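Local structure of conserved hypothetical protein (Sulfolobus solfataricus, 2FNA) at residues L122-A125 with N126-E129; L182-Y186 with L187-D191; L161-Y165 with D166-R170; E277-N280 with F281-G284; Y328-Q331 with L332-S336. The protein is an archaeal AAA+ ATPase of unknown cellular role that binds ADP and probably hydrolyses ATP in its P-loop domain. One frame throughout, in Å; residues are numbered along the deposited sequence. Where two conformers were deposited one is given.

Contact 1 (L122-A125 with N126-E129)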
# COMPACT_ATOMS: atom_id res chain seq x y z
N LEU A 122 0.25 -26.11 -4.41
CA LEU A 122 1.66 -25.88 -4.70
C LEU A 122 2.44 -25.53 -3.43
O LEU A 122 1.91 -24.93 -2.50
CB LEU A 122 1.76 -24.73 -5.72
CG LEU A 122 3.08 -24.02 -5.99
CD1 LEU A 122 3.82 -24.64 -7.16
CD2 LEU A 122 2.79 -22.54 -6.27
N SER A 123 3.71 -25.93 -3.40
CA SER A 123 4.61 -25.58 -2.30
C SER A 123 5.30 -24.25 -2.63
O SER A 123 6.26 -24.22 -3.42
CB SER A 123 5.66 -26.66 -2.06
OG SER A 123 6.55 -26.27 -1.02
N PHE A 124 4.80 -23.18 -2.02
CA PHE A 124 5.38 -21.86 -2.19
C PHE A 124 6.85 -21.88 -1.75
O PHE A 124 7.68 -21.28 -2.42
CB PHE A 124 4.55 -20.80 -1.44
CG PHE A 124 4.85 -19.36 -1.85
CD1 PHE A 124 4.72 -18.94 -3.18
CD2 PHE A 124 5.22 -18.41 -0.88
CE1 PHE A 124 4.99 -17.60 -3.54
CE2 PHE A 124 5.50 -17.07 -1.24
CZ PHE A 124 5.37 -16.67 -2.58
N ALA A 125 7.17 -22.62 -0.68
CA ALA A 125 8.55 -22.71 -0.18
C ALA A 125 9.52 -23.36 -1.19
O ALA A 125 10.67 -22.89 -1.35
CB ALA A 125 8.59 -23.45 1.11
N ASN A 126 9.07 -24.41 -1.88
CA ASN A 126 9.89 -25.05 -2.94
C ASN A 126 10.02 -24.17 -4.17
O ASN A 126 11.05 -24.18 -4.86
CB ASN A 126 9.29 -26.38 -3.37
CG ASN A 126 9.53 -27.50 -2.37
OD1 ASN A 126 10.33 -27.37 -1.43
ND2 ASN A 126 8.85 -28.62 -2.58
N LEU A 127 8.98 -23.40 -4.44
CA LEU A 127 8.98 -22.45 -5.53
C LEU A 127 10.06 -21.38 -5.32
O LEU A 127 10.87 -21.11 -6.22
CB LEU A 127 7.59 -21.83 -5.67
CG LEU A 127 7.35 -20.85 -6.82
CD1 LEU A 127 7.69 -21.47 -8.21
CD2 LEU A 127 5.91 -20.31 -6.81
N LEU A 128 10.07 -20.79 -4.13
CA LEU A 128 11.05 -19.76 -3.75
C LEU A 128 12.46 -20.32 -3.80
O LEU A 128 13.40 -19.65 -4.25
CB LEU A 128 10.78 -19.25 -2.34
CG LEU A 128 9.46 -18.51 -2.05
CD1 LEU A 128 9.40 -18.20 -0.57
CD2 LEU A 128 9.37 -17.26 -2.86
N GLU A 129 12.59 -21.54 -3.31
CA GLU A 129 13.85 -22.24 -3.28
C GLU A 129 14.41 -22.46 -4.69
O GLU A 129 15.63 -22.49 -4.88
CB GLU A 129 13.69 -23.58 -2.54
CG GLU A 129 15.00 -24.18 -2.10
CD GLU A 129 14.88 -25.16 -0.94
OE1 GLU A 129 13.80 -25.28 -0.31
OE2 GLU A 129 15.91 -25.80 -0.65
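Phe124 and Leu128, one turn apart in helix 124-133, meet through ring and methyls. The Phe124 side chain starts at CB, and CG stands anti to the backbone N (chi1 -165°), beside the carbonyl carbon, which brings the ring near Leu127 and Leu128. Going outward along one side, CD1 lies 4.1 Å from Leu127 CD2, an oblique approach. On the other side CD2 and CE2 run past Leu128 CD1, and at the tip CZ comes within 4.1 Å of Leu128 CD2. That last methyl sits over one face of the ring, displaced toward its rim. Leu127 also reaches back beyond Phe124: its CD2 touches Leu122 CD2 at 3.9 Å, the two side chains crossing nearly at right angles, so one methyl serves both partners. Outside the two segments, Leu81 of helix 74-91 touches both Phe124 and Leu127, while Ala160 of helix 158-167 packs on Phe124 and Ala164 on Leu128.

The polar work is done at the opening of the helix. Ser123 OG, anti to its own N (chi1 178°), accepts from Asn126 N at 3.2 Å, an N-cap bond to an amide of the first turn. The Ser123 carbonyl continues the pattern, its O taking Leu127 N at 3.0 Å. Behind it Leu128 N bonds to Phe124 O and Glu129 N to Ala125 O. The arrangement is that of a serine N-cap, here at the start of helix 124-133, packed between helices 74-91 and 158-167 of the ATPase domain.

Contact 2 (L182-Y186 with L187-D191). With EDO (1,2-ethanediol), chain I.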
# COMPACT_ATOMS: atom_id res chain seq x y z
N LEU A 182 -3.36 -3.73 9.64
CA LEU A 182 -3.80 -4.94 8.96
C LEU A 182 -2.61 -5.72 8.44
O LEU A 182 -2.63 -6.95 8.48
CB LEU A 182 -4.82 -4.64 7.83
CG LEU A 182 -5.52 -5.88 7.24
CD1 LEU A 182 -6.44 -6.51 8.28
CD2 LEU A 182 -6.31 -5.56 5.96
N LEU A 183 -1.58 -5.01 7.97
CA LEU A 183 -0.31 -5.66 7.54
C LEU A 183 0.39 -6.41 8.67
O LEU A 183 0.78 -7.57 8.52
CB LEU A 183 0.64 -4.64 6.96
CG LEU A 183 2.01 -5.21 6.45
CD1 LEU A 183 1.80 -6.34 5.44
CD2 LEU A 183 2.91 -4.15 5.85
N TYR A 184 0.52 -5.76 9.83
CA TYR A 184 1.06 -6.45 11.01
C TYR A 184 0.21 -7.66 11.45
O TYR A 184 0.76 -8.71 11.80
CB TYR A 184 1.31 -5.45 12.15
CG TYR A 184 2.58 -4.63 11.96
CD1 TYR A 184 2.61 -3.49 11.17
CD2 TYR A 184 3.77 -5.01 12.59
CE1 TYR A 184 3.80 -2.75 10.99
CE2 TYR A 184 4.93 -4.29 12.42
CZ TYR A 184 4.94 -3.16 11.62
OH TYR A 184 6.11 -2.44 11.51
N ASP A 185 -1.11 -7.51 11.45
CA ASP A 185 -2.03 -8.59 11.75
C ASP A 185 -1.85 -9.74 10.76
O ASP A 185 -1.83 -10.91 11.15
CB ASP A 185 -3.48 -8.12 11.65
CG ASP A 185 -3.86 -7.22 12.77
OD1 ASP A 185 -2.99 -6.98 13.62
OD2 ASP A 185 -5.01 -6.75 12.80
N TYR A 186 -1.70 -9.41 9.49
CA TYR A 186 -1.47 -10.44 8.46
C TYR A 186 -0.24 -11.34 8.75
O TYR A 186 -0.28 -12.56 8.58
CB TYR A 186 -1.34 -9.82 7.07
CG TYR A 186 -0.89 -10.88 6.08
CD1 TYR A 186 -1.74 -11.92 5.73
CD2 TYR A 186 0.39 -10.90 5.62
CE1 TYR A 186 -1.32 -12.93 4.87
CE2 TYR A 186 0.81 -11.89 4.77
CZ TYR A 186 -0.05 -12.92 4.42
OH TYR A 186 0.41 -13.90 3.54
N LEU A 187 0.83 -10.71 9.20
CA LEU A 187 2.12 -11.34 9.47
C LEU A 187 2.15 -11.95 10.90
O LEU A 187 3.13 -12.61 11.27
CB LEU A 187 3.25 -10.31 9.28
CG LEU A 187 3.47 -9.71 7.87
CD1 LEU A 187 4.39 -8.49 7.89
CD2 LEU A 187 4.02 -10.73 6.89
N ARG A 188 1.05 -11.73 11.64
CA ARG A 188 0.80 -12.32 12.95
C ARG A 188 1.93 -12.01 13.94
O ARG A 188 2.31 -12.84 14.74
CB ARG A 188 0.53 -13.84 12.83
CG ARG A 188 -0.45 -14.18 11.70
CD ARG A 188 -1.05 -15.57 11.78
NE ARG A 188 -2.05 -15.81 10.73
CZ ARG A 188 -2.82 -16.90 10.64
NH1 ARG A 188 -2.77 -17.87 11.55
NH2 ARG A 188 -3.69 -17.02 9.64
N VAL A 189 2.44 -10.79 13.86
CA VAL A 189 3.51 -10.30 14.73
C VAL A 189 3.19 -10.39 16.20
O VAL A 189 4.11 -10.44 17.04
CB VAL A 189 3.89 -8.83 14.30
CG1 VAL A 189 4.90 -8.20 15.23
CG2 VAL A 189 4.46 -8.85 12.92
N GLU A 190 1.89 -10.42 16.51
CA GLU A 190 1.39 -10.52 17.89
C GLU A 190 1.28 -11.94 18.46
O GLU A 190 0.93 -12.11 19.61
CB GLU A 190 0.02 -9.82 17.99
CG GLU A 190 -1.24 -10.65 17.57
CD GLU A 190 -1.31 -11.03 16.06
OE1 GLU A 190 -0.68 -10.33 15.19
OE2 GLU A 190 -2.00 -12.05 15.76
N ASP A 191 1.54 -12.95 17.66
CA ASP A 191 1.25 -14.32 18.02
C ASP A 191 2.55 -15.10 18.22
O ASP A 191 3.25 -15.38 17.25
CB ASP A 191 0.40 -14.95 16.93
CG ASP A 191 0.03 -16.40 17.20
OD1 ASP A 191 0.48 -16.99 18.22
OD2 ASP A 191 -0.74 -16.96 16.36
C1 EDO I . 0.35 -19.20 11.44
O1 EDO I . 0.90 -20.30 10.64
C2 EDO I . 0.14 -19.54 12.92
O2 EDO I . -0.38 -18.44 13.71
O HOH W 1 -3.18 -11.58 13.41
O HOH W 2 -0.72 -7.76 14.74
O HOH W 3 -2.02 -14.47 8.18
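Leu183 and Leu187 run alongside one another, their CD1 methyls 4.2 Å apart, while Leu183 O accepts from Leu187 N as the last turn of helix 180-186 closes. Next, Tyr184 sets ring atom CD2 at a slant against Val189 CG2 at 3.9 Å, and its carbonyl O takes a weak bond from Val189 N at 3.4 Å. Asp185 O receives Arg188 N at 3.0 Å from well above the carbonyl plane. Water 2 donates to both Asp185 OD1 and Glu190 OE1, bridging two carboxylates whose like charges stand 4.4 Å apart between those same atoms; Asp185 OD2 has its salt bridge with Lys334. Tyr186 lays CD2 across Leu187 CD2 at 3.8 Å.

Leu187 thus fills the angle between Leu183 and Tyr186, against Leu34 of the central sheet. An alanine here would keep the backbone bond but would probably open a gap beside Leu183 CD1 and leave the Tyr186 ring with less to hold its rotation. Arg188, with positive phi (56°) and bonds back into the last turn, makes this a Schellman motif, and Arg188 also opens a type I beta turn to Asp191.

Contact 3 (L161-Y165 with D166-R170)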
# COMPACT_ATOMS: atom_id res chain seq x y z
N LEU A 161 7.10 -18.21 4.12
CA LEU A 161 7.82 -16.96 4.36
C LEU A 161 8.87 -17.10 5.43
O LEU A 161 9.95 -16.54 5.30
CB LEU A 161 6.85 -15.85 4.75
CG LEU A 161 5.87 -15.43 3.66
CD1 LEU A 161 4.85 -14.42 4.15
CD2 LEU A 161 6.65 -14.87 2.48
N ALA A 162 8.54 -17.85 6.50
CA ALA A 162 9.47 -18.08 7.61
C ALA A 162 10.62 -19.00 7.17
O ALA A 162 11.77 -18.78 7.53
CB ALA A 162 8.75 -18.71 8.80
N TYR A 163 10.29 -20.02 6.40
CA TYR A 163 11.30 -20.91 5.84
C TYR A 163 12.35 -20.13 5.00
O TYR A 163 13.56 -20.36 5.13
CB TYR A 163 10.64 -22.03 5.01
CG TYR A 163 11.68 -22.89 4.34
CD1 TYR A 163 12.39 -23.83 5.06
CD2 TYR A 163 12.01 -22.72 2.99
CE1 TYR A 163 13.37 -24.60 4.48
CE2 TYR A 163 13.01 -23.49 2.39
CZ TYR A 163 13.68 -24.42 3.15
OH TYR A 163 14.68 -25.21 2.62
N ALA A 164 11.88 -19.25 4.14
CA ALA A 164 12.72 -18.38 3.35
C ALA A 164 13.54 -17.46 4.23
O ALA A 164 14.77 -17.36 4.07
CB ALA A 164 11.84 -17.56 2.38
N TYR A 165 12.87 -16.78 5.14
CA TYR A 165 13.52 -15.89 6.10
C TYR A 165 14.69 -16.58 6.78
O TYR A 165 15.81 -16.06 6.80
CB TYR A 165 12.49 -15.36 7.15
CG TYR A 165 13.03 -14.24 8.02
CD1 TYR A 165 14.01 -14.48 8.98
CD2 TYR A 165 12.56 -12.95 7.89
CE1 TYR A 165 14.50 -13.47 9.77
CE2 TYR A 165 13.05 -11.93 8.66
CZ TYR A 165 14.03 -12.20 9.60
OH TYR A 165 14.50 -11.19 10.37
N ASP A 166 14.43 -17.77 7.35
CA ASP A 166 15.49 -18.49 8.08
C ASP A 166 16.52 -19.19 7.17
O ASP A 166 17.69 -19.30 7.55
CB ASP A 166 14.89 -19.50 9.08
CG ASP A 166 14.03 -18.84 10.17
OD1 ASP A 166 14.14 -17.60 10.40
OD2 ASP A 166 13.23 -19.57 10.79
N ASN A 167 16.11 -19.63 5.97
CA ASN A 167 16.94 -20.55 5.15
C ASN A 167 17.30 -20.15 3.71
O ASN A 167 18.26 -20.69 3.15
CB ASN A 167 16.27 -21.92 5.10
CG ASN A 167 15.95 -22.43 6.48
OD1 ASN A 167 16.85 -22.84 7.21
ND2 ASN A 167 14.68 -22.37 6.87
N LEU A 168 16.53 -19.26 3.09
CA LEU A 168 16.75 -18.85 1.69
C LEU A 168 17.39 -17.48 1.73
O LEU A 168 16.73 -16.45 1.86
CB LEU A 168 15.45 -18.89 0.87
CG LEU A 168 14.71 -20.25 0.81
CD1 LEU A 168 13.46 -20.17 -0.02
CD2 LEU A 168 15.60 -21.35 0.26
N LYS A 169 18.72 -17.50 1.65
CA LYS A 169 19.56 -16.31 1.86
C LYS A 169 19.66 -15.41 0.66
O LYS A 169 20.11 -14.28 0.79
CB LYS A 169 20.96 -16.71 2.34
CG LYS A 169 20.98 -17.60 3.61
CD LYS A 169 20.53 -16.86 4.90
CE LYS A 169 20.05 -17.86 5.96
NZ LYS A 169 20.24 -17.38 7.37
N ARG A 170 19.25 -15.89 -0.51
CA ARG A 170 19.14 -15.05 -1.72
C ARG A 170 17.71 -14.64 -2.06
O ARG A 170 17.49 -14.13 -3.14
CB ARG A 170 19.76 -15.73 -2.94
CG ARG A 170 21.29 -15.78 -2.88
CD ARG A 170 21.92 -16.15 -4.20
NE ARG A 170 21.61 -17.52 -4.60
CZ ARG A 170 22.13 -18.61 -4.04
NH1 ARG A 170 22.99 -18.52 -3.02
NH2 ARG A 170 21.77 -19.81 -4.49
O HOH W 4 17.22 -15.56 4.49
O HOH W 5 18.05 -15.26 8.35
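Tyr163 O is gripped twice by Asn167: by the backbone N at 2.8 Å, and by side-chain ND2 at 2.9 Å, which comes in the carbonyl plane on a lone pair. Asn167 CG stands anti to its carbonyl carbon (chi1 -53°), folding the amide back over the preceding turn to reach that oxygen. Further backbone bonds are those of a helix running out: Asp166 N to Ala162 O, then Leu168 N to Ala164 O at 2.8 Å. Water 5 joins Tyr165 O to Lys169 NZ.

This is the C-terminal end of helix 158-167 in a beta-alpha-beta unit, the connection from strand 139-144 to strand 171-177 of the parallel sheet.

Asn167 also lies over the Tyr163 ring, ND2 3.3 Å from Tyr163 CD1. Its CB makes a CH-pi contact over one face, 4.2 Å from the ring centroid, and the amide plane is turned 35° from the ring. A serine in place of Tyr163 would probably leave Asn167 CB without its aromatic face and Glu129 without its hydroxyl partner.

Apolar packing centres on Leu168: CD2 meets Tyr163 CE2 at 4.0 Å, and CD1 rests on Ala164 CB at 3.9 Å. Leu128 of helix 124-133 touches Leu168 as well.

Contact 4 (E277-N280 with F281-G284)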
# COMPACT_ATOMS: atom_id res chain seq x y z
N GLU A 277 -12.87 4.13 -2.20
CA GLU A 277 -12.06 3.36 -1.26
C GLU A 277 -12.83 3.06 0.04
O GLU A 277 -12.63 2.02 0.68
CB GLU A 277 -10.77 4.12 -0.97
CG GLU A 277 -9.81 4.09 -2.17
CD GLU A 277 -8.61 4.97 -2.01
OE1 GLU A 277 -8.54 5.77 -1.06
OE2 GLU A 277 -7.71 4.86 -2.88
N PHE A 278 -13.69 3.96 0.46
CA PHE A 278 -14.50 3.65 1.62
C PHE A 278 -15.50 2.54 1.29
O PHE A 278 -15.80 1.73 2.15
CB PHE A 278 -15.23 4.87 2.14
CG PHE A 278 -15.63 4.73 3.58
CD1 PHE A 278 -14.65 4.57 4.56
CD2 PHE A 278 -16.95 4.77 3.97
CE1 PHE A 278 -14.98 4.46 5.88
CE2 PHE A 278 -17.29 4.67 5.30
CZ PHE A 278 -16.28 4.51 6.26
N GLU A 279 -16.00 2.51 0.07
CA GLU A 279 -16.89 1.42 -0.38
C GLU A 279 -16.16 0.09 -0.36
O GLU A 279 -16.75 -0.90 0.05
CB GLU A 279 -17.45 1.67 -1.78
CG GLU A 279 -18.49 2.76 -1.83
CD GLU A 279 -19.63 2.46 -0.90
OE1 GLU A 279 -20.20 1.35 -1.01
OE2 GLU A 279 -19.92 3.31 -0.02
N ASN A 280 -14.90 0.06 -0.79
CA ASN A 280 -14.07 -1.13 -0.62
C ASN A 280 -13.95 -1.56 0.85
O ASN A 280 -14.06 -2.75 1.16
CB ASN A 280 -12.66 -0.95 -1.16
CG ASN A 280 -12.62 -0.76 -2.63
OD1 ASN A 280 -13.57 -1.07 -3.33
ND2 ASN A 280 -11.50 -0.26 -3.12
N PHE A 281 -13.72 -0.60 1.74
CA PHE A 281 -13.75 -0.87 3.17
C PHE A 281 -15.07 -1.45 3.65
O PHE A 281 -15.07 -2.33 4.50
CB PHE A 281 -13.41 0.39 3.98
CG PHE A 281 -13.54 0.21 5.48
CD1 PHE A 281 -12.52 -0.39 6.22
CD2 PHE A 281 -14.70 0.60 6.15
CE1 PHE A 281 -12.66 -0.59 7.60
CE2 PHE A 281 -14.83 0.41 7.50
CZ PHE A 281 -13.82 -0.18 8.24
N LEU A 282 -16.19 -0.97 3.13
CA LEU A 282 -17.51 -1.38 3.63
C LEU A 282 -18.00 -2.71 3.03
O LEU A 282 -19.05 -3.23 3.42
CB LEU A 282 -18.56 -0.29 3.32
CG LEU A 282 -18.41 1.05 4.03
CD1 LEU A 282 -19.39 2.05 3.47
CD2 LEU A 282 -18.55 0.90 5.53
N HIS A 283 -17.24 -3.22 2.06
CA HIS A 283 -17.49 -4.50 1.45
C HIS A 283 -17.31 -5.55 2.53
O HIS A 283 -16.26 -5.60 3.20
CB HIS A 283 -16.50 -4.71 0.30
CG HIS A 283 -16.84 -5.85 -0.61
ND1 HIS A 283 -15.97 -6.32 -1.57
CD2 HIS A 283 -17.95 -6.62 -0.70
CE1 HIS A 283 -16.54 -7.32 -2.23
NE2 HIS A 283 -17.74 -7.52 -1.71
N GLY A 284 -18.34 -6.36 2.73
CA GLY A 284 -18.36 -7.34 3.82
C GLY A 284 -18.79 -6.81 5.19
O GLY A 284 -18.81 -7.58 6.15
O HOH W 6 -13.39 -4.88 -0.67
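Phe278 and Phe281 run abreast on one flank of helix 259-282. Their planes are near parallel, 21° apart, but slid so far past each other that the rings barely overlap, with centroids 5.5 Å apart. The closest atoms are Phe278 CE1 and Phe281 CD2, 3.9 Å apart. Both side chains have CG anti to the backbone N (chi1 -157° and 175°). Leu282 slants across Phe278, CD1 at 3.7 Å from Phe278 CD2 and its own CD2 near Phe278 CE2. The same Leu282 CD1 lies 3.7 Å from Glu279 OE2, part of a carboxylate whose charge is met by a salt bridge to Arg289.

The three apolar residues form the face by which the end of this long helix meets the winged-helix region. Trp337 packs edge-to-face with both phenylalanines, and Leu332 of helix 322-334 touches both as well. Glu277 leads elsewhere, with a salt bridge from its OE2 to Arg40.

Beneath the side chains the helix runs out in loosening steps. Phe281 N bonds to Glu277 O at 3.0 Å and Leu282 N to Phe278 O at 2.9 Å. His283 N has two weak acceptors instead, Glu279 O and Asn280 O. Water 6 donates to Asn280 O and lies in the plane of the His283 ring, at its edge, 3.1 Å from His283 ND1. Gly284 follows with positive phi, a backbone shape in which a side chain would press on the preceding carbonyl.

Contact 5 (Y328-Q331 with L332-S336)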
# COMPACT_ATOMS: atom_id res chain seq x y z
N TYR A 328 -15.93 -0.89 15.82
CA TYR A 328 -15.99 0.02 14.66
C TYR A 328 -14.75 0.92 14.58
O TYR A 328 -14.13 1.08 13.52
CB TYR A 328 -17.26 0.88 14.70
CG TYR A 328 -18.57 0.12 14.79
CD1 TYR A 328 -18.79 -1.03 14.04
CD2 TYR A 328 -19.62 0.60 15.59
CE1 TYR A 328 -19.99 -1.72 14.11
CE2 TYR A 328 -20.84 -0.09 15.65
CZ TYR A 328 -21.02 -1.24 14.91
OH TYR A 328 -22.21 -1.94 14.96
N LEU A 329 -14.36 1.52 15.69
CA LEU A 329 -13.17 2.37 15.71
C LEU A 329 -11.90 1.57 15.51
O LEU A 329 -10.99 2.04 14.85
CB LEU A 329 -13.09 3.19 17.01
CG LEU A 329 -14.24 4.18 17.19
CD1 LEU A 329 -14.20 4.80 18.59
CD2 LEU A 329 -14.20 5.25 16.10
N THR A 330 -11.82 0.37 16.07
CA THR A 330 -10.66 -0.51 15.86
C THR A 330 -10.47 -0.90 14.40
O THR A 330 -9.34 -0.93 13.91
CB THR A 330 -10.79 -1.81 16.69
OG1 THR A 330 -10.73 -1.48 18.08
CG2 THR A 330 -9.66 -2.82 16.36
N GLN A 331 -11.57 -1.21 13.71
CA GLN A 331 -11.49 -1.55 12.31
C GLN A 331 -11.00 -0.34 11.49
O GLN A 331 -10.11 -0.47 10.64
CB GLN A 331 -12.85 -2.06 11.82
CG GLN A 331 -13.21 -3.45 12.32
CD GLN A 331 -12.16 -4.48 11.92
OE1 GLN A 331 -12.01 -4.81 10.75
NE2 GLN A 331 -11.41 -4.97 12.90
N LEU A 332 -11.56 0.83 11.76
CA LEU A 332 -11.21 2.08 11.06
C LEU A 332 -9.73 2.40 11.27
O LEU A 332 -9.01 2.79 10.31
CB LEU A 332 -12.11 3.24 11.56
CG LEU A 332 -13.56 3.21 11.02
CD1 LEU A 332 -14.45 4.22 11.70
CD2 LEU A 332 -13.57 3.44 9.51
N THR A 333 -9.26 2.23 12.50
CA THR A 333 -7.85 2.46 12.82
C THR A 333 -6.93 1.44 12.12
O THR A 333 -5.85 1.82 11.61
CB THR A 333 -7.60 2.42 14.33
OG1 THR A 333 -8.44 3.38 14.97
CG2 THR A 333 -6.18 2.75 14.65
N LYS A 334 -7.33 0.17 12.11
CA LYS A 334 -6.52 -0.89 11.48
C LYS A 334 -6.38 -0.67 9.98
O LYS A 334 -5.39 -1.05 9.39
CB LYS A 334 -7.14 -2.27 11.68
CG LYS A 334 -7.18 -2.75 13.11
CD LYS A 334 -6.03 -3.70 13.44
CE LYS A 334 -6.48 -4.73 14.45
NZ LYS A 334 -5.30 -5.37 15.07
N HIS A 335 -7.43 -0.12 9.37
CA HIS A 335 -7.49 0.10 7.94
C HIS A 335 -7.05 1.55 7.59
O HIS A 335 -7.03 1.94 6.42
CB HIS A 335 -8.88 -0.26 7.39
CG HIS A 335 -9.18 -1.73 7.42
ND1 HIS A 335 -9.05 -2.54 6.31
CD2 HIS A 335 -9.59 -2.54 8.43
CE1 HIS A 335 -9.37 -3.78 6.64
NE2 HIS A 335 -9.69 -3.81 7.92
N SER A 336 -6.58 2.29 8.60
CA SER A 336 -5.91 3.59 8.42
C SER A 336 -6.85 4.71 7.94
O SER A 336 -6.42 5.68 7.30
CB SER A 336 -4.69 3.44 7.53
OG SER A 336 -3.67 2.74 8.22
O HOH W 7 -10.46 -6.40 9.17
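Leu329 O accepts two hydrogen bonds from Thr333: the backbone N and the hydroxyl OG1 of Thr333 each reach Leu329 O at 2.9 Å, arriving from opposite faces of the carbonyl plane. OG1 stands anti to the carbonyl carbon (chi1 -57°), which turns the hydroxyl back along the helix to that oxygen. Lys334 N bonds to Thr330 O at 2.9 Å and His335 N to Gln331 O at 3.0 Å. Water 7 donates to Gln331 OE1 at 2.7 Å and lies in the plane of the His335 ring, 3.0 Å from His335 NE2, linking side chains that run alongside each other with planes 62° apart. Both have further partners: Arg285 for Gln331 OE1, and Glu179 for His335 ND1.

Packing is lighter. Thr330 CG2 lies beside Lys334 CG at 4.1 Å, and the lysine chain bends beyond that point. Ser336, with positive phi, is the C-prime residue of a Schellman motif that ends the helix.

Leu332 packs on Tyr292 and Ile295 of helix 289-299 and on Ile338 of strand 338-340, all in the probable winged-helix domain, and also on helix 259-282.

How the contacts relate
Contacts 1 and 3 share the far flank of the ATPase domain, where helices 124-133 and 158-167 pack through Leu128, Ala164 and Leu168 and probably bond Glu129 to Tyr163. Contacts 4 and 5 pair helix 259-282 with helix 322-334, an apolar and aromatic junction of Phe281 with Leu332 and His335. Contact 2 connects the domains: Asp185 bridges to Lys334 of contact 5, and Leu182 packs on His335. Contact 4 has the most buried residues, contact 2 lies more at the surface, and contact 5 has no fully exposed residue among those that touch. Contact 1 is a helix start capped by serine, whereas the others are helix ends; water mediates most in contact 2, and aromatic packing weighs most in contact 4.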